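PDB 5H4U: endoglucanase from Cryptopygus antarcticus, which hydrolyses internal beta-1,4-glucosidic linkages in carboxymethylcellulose, lichenan and barley glucan, releasing mainly cellobiose, cellotriose and cellotetraose from carboxymethylcellulose. Local coordinates for residues A[187-191]-A[192-196]. Sequence-based numbering, arbitrary orientation.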
loop_
_atom_site.group_PDB
_atom_site.type_symbol
_atom_site.label_atom_id
_atom_site.label_comp_id
_atom_site.label_asym_id
_atom_site.label_seq_id
_atom_site.Cartn_x
_atom_site.Cartn_y
_atom_site.Cartn_z
ATOM N N CYS A 187 -1.268 7.138 -9.130
ATOM C CA CYS A 187 -0.156 7.235 -10.061
ATOM C C CYS A 187 0.428 8.635 -10.031
ATOM O O CYS A 187 1.617 8.814 -9.745
ATOM C CB CYS A 187 -0.646 6.869 -11.461
ATOM S SG CYS A 187 0.611 6.663 -12.657
ATOM N N ASN A 188 -0.424 9.648 -10.218
ATOM C CA ASN A 188 0.069 11.022 -10.301
ATOM C C ASN A 188 0.706 11.476 -8.995
ATOM O O ASN A 188 1.714 12.200 -9.002
ATOM C CB ASN A 188 -1.058 11.954 -10.744
ATOM C CG ASN A 188 -1.245 11.934 -12.262
ATOM O OD1 ASN A 188 -0.273 12.043 -13.020
ATOM N ND2 ASN A 188 -2.466 11.695 -12.707
ATOM N N TRP A 189 0.134 11.056 -7.867
ATOM C CA TRP A 189 0.713 11.369 -6.566
ATOM C C TRP A 189 2.196 11.009 -6.507
ATOM O O TRP A 189 2.995 11.727 -5.896
ATOM C CB TRP A 189 -0.084 10.621 -5.513
ATOM C CG TRP A 189 0.290 10.806 -4.098
ATOM C CD1 TRP A 189 -0.273 11.662 -3.204
ATOM C CD2 TRP A 189 1.262 10.037 -3.373
ATOM N NE1 TRP A 189 0.313 11.493 -1.974
ATOM C CE2 TRP A 189 1.255 10.499 -2.053
ATOM C CE3 TRP A 189 2.148 9.015 -3.727
ATOM C CZ2 TRP A 189 2.100 9.979 -1.083
ATOM C CZ3 TRP A 189 2.980 8.505 -2.770
ATOM C CH2 TRP A 189 2.958 8.987 -1.462
ATOM N N ARG A 190 2.589 9.931 -7.180
ATOM C CA ARG A 190 3.980 9.508 -7.134
ATOM C C ARG A 190 4.921 10.544 -7.763
ATOM O O ARG A 190 6.082 10.671 -7.343
ATOM C CB ARG A 190 4.113 8.155 -7.826
ATOM C CG ARG A 190 5.520 7.668 -7.977
ATOM C CD ARG A 190 5.593 6.628 -9.047
ATOM N NE ARG A 190 6.965 6.416 -9.475
ATOM C CZ ARG A 190 7.322 5.602 -10.457
ATOM N NH1 ARG A 190 6.417 4.895 -11.117
ATOM N NH2 ARG A 190 8.592 5.508 -10.779
ATOM N N PHE A 191 4.444 11.291 -8.759
ATOM C CA PHE A 191 5.269 12.278 -9.426
ATOM C C PHE A 191 5.056 13.692 -8.926
ATOM O O PHE A 191 5.849 14.575 -9.275
ATOM C CB PHE A 191 5.023 12.239 -10.933
ATOM C CG PHE A 191 5.387 10.947 -11.552
ATOM C CD1 PHE A 191 6.716 10.666 -11.793
ATOM C CD2 PHE A 191 4.430 10.007 -11.869
ATOM C CE1 PHE A 191 7.093 9.483 -12.348
ATOM C CE2 PHE A 191 4.809 8.809 -12.430
ATOM C CZ PHE A 191 6.145 8.549 -12.669
ATOM N N GLY A 192 4.036 13.929 -8.102
ATOM C CA GLY A 192 3.825 15.271 -7.600
ATOM C C GLY A 192 4.308 15.440 -6.176
ATOM O O GLY A 192 5.432 15.898 -5.950
ATOM N N TRP A 193 3.514 14.975 -5.210
ATOM C CA TRP A 193 3.901 15.113 -3.811
ATOM C C TRP A 193 5.096 14.233 -3.486
ATOM O O TRP A 193 5.986 14.632 -2.724
ATOM C CB TRP A 193 2.716 14.738 -2.925
ATOM C CG TRP A 193 2.914 14.881 -1.428
ATOM C CD1 TRP A 193 2.426 15.883 -0.639
ATOM C CD2 TRP A 193 3.604 13.983 -0.540
ATOM N NE1 TRP A 193 2.767 15.674 0.670
ATOM C CE2 TRP A 193 3.501 14.523 0.761
ATOM C CE3 TRP A 193 4.309 12.790 -0.720
ATOM C CZ2 TRP A 193 4.073 13.914 1.875
ATOM C CZ3 TRP A 193 4.887 12.195 0.376
ATOM C CH2 TRP A 193 4.760 12.754 1.666
ATOM N N PHE A 194 5.126 13.028 -4.062
ATOM C CA PHE A 194 6.156 12.029 -3.827
ATOM C C PHE A 194 7.407 12.274 -4.659
ATOM O O PHE A 194 8.452 11.704 -4.362
ATOM C CB PHE A 194 5.555 10.656 -4.132
ATOM C CG PHE A 194 6.373 9.485 -3.671
ATOM C CD1 PHE A 194 6.340 9.067 -2.342
ATOM C CD2 PHE A 194 7.150 8.780 -4.569
ATOM C CE1 PHE A 194 7.066 7.968 -1.924
ATOM C CE2 PHE A 194 7.887 7.693 -4.144
ATOM C CZ PHE A 194 7.834 7.282 -2.812
ATOM N N LYS A 195 7.311 13.096 -5.707
ATOM C CA LYS A 195 8.452 13.590 -6.488
ATOM C C LYS A 195 9.221 12.483 -7.179
ATOM O O LYS A 195 10.400 12.654 -7.485
ATOM C CB LYS A 195 9.407 14.413 -5.631
ATOM C CG LYS A 195 8.920 15.809 -5.415
ATOM C CD LYS A 195 9.825 16.607 -4.502
ATOM C CE LYS A 195 9.082 17.782 -3.934
ATOM N NZ LYS A 195 9.921 18.510 -2.992
ATOM N N ASN A 196 8.559 11.361 -7.452
ATOM C CA ASN A 196 9.190 10.170 -8.019
ATOM C C ASN A 196 10.481 9.797 -7.290
ATOM O O ASN A 196 11.398 9.216 -7.870
ATOM C CB ASN A 196 9.426 10.383 -9.509
ATOM C CG ASN A 196 9.766 9.108 -10.235
ATOM O OD1 ASN A 196 9.405 8.001 -9.798
ATOM N ND2 ASN A 196 10.427 9.251 -11.375
#
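G192 N reaches back to W189 O (3.3 Å) from above the carbonyl plane and makes a weak bond to N188 O. W193 lays its indole alongside that of W189: the planes are 13° apart but slid, so the six-membered rings barely overlap, W193 CE3 coming 3.6 Å from W189 CZ2. W193 NE1 bonds to N84 O. F194 N is the second donor to W189 O, at 3.1 Å and nearly along the C=O axis, while F194 CB sits over the W189 six-membered ring in a CH-pi contact, 4.0 Å from its centroid. N196 closes the turn twice. N196 N donates to R190 O (2.6 Å, N-H...O 154°) in the carbonyl plane, and N196 OD1, carried over by CG anti to the backbone N (chi1 -166°), takes R190 NH2 at 2.8 Å and, weakly, NE. R190 NH1 is held by I170 O. A leucine in place of R190 would probably leave N196 OD1 and I170 O without these donors and the amide freer to turn. Main-chain bonds, guanidinium-amide pairing and a W189-W193-F194 aromatic cluster join segment 187-191 to the loop before strand 201-207, with W189 and W193 against M121 (strand 120-128) of the family 45 double-psi beta-barrel.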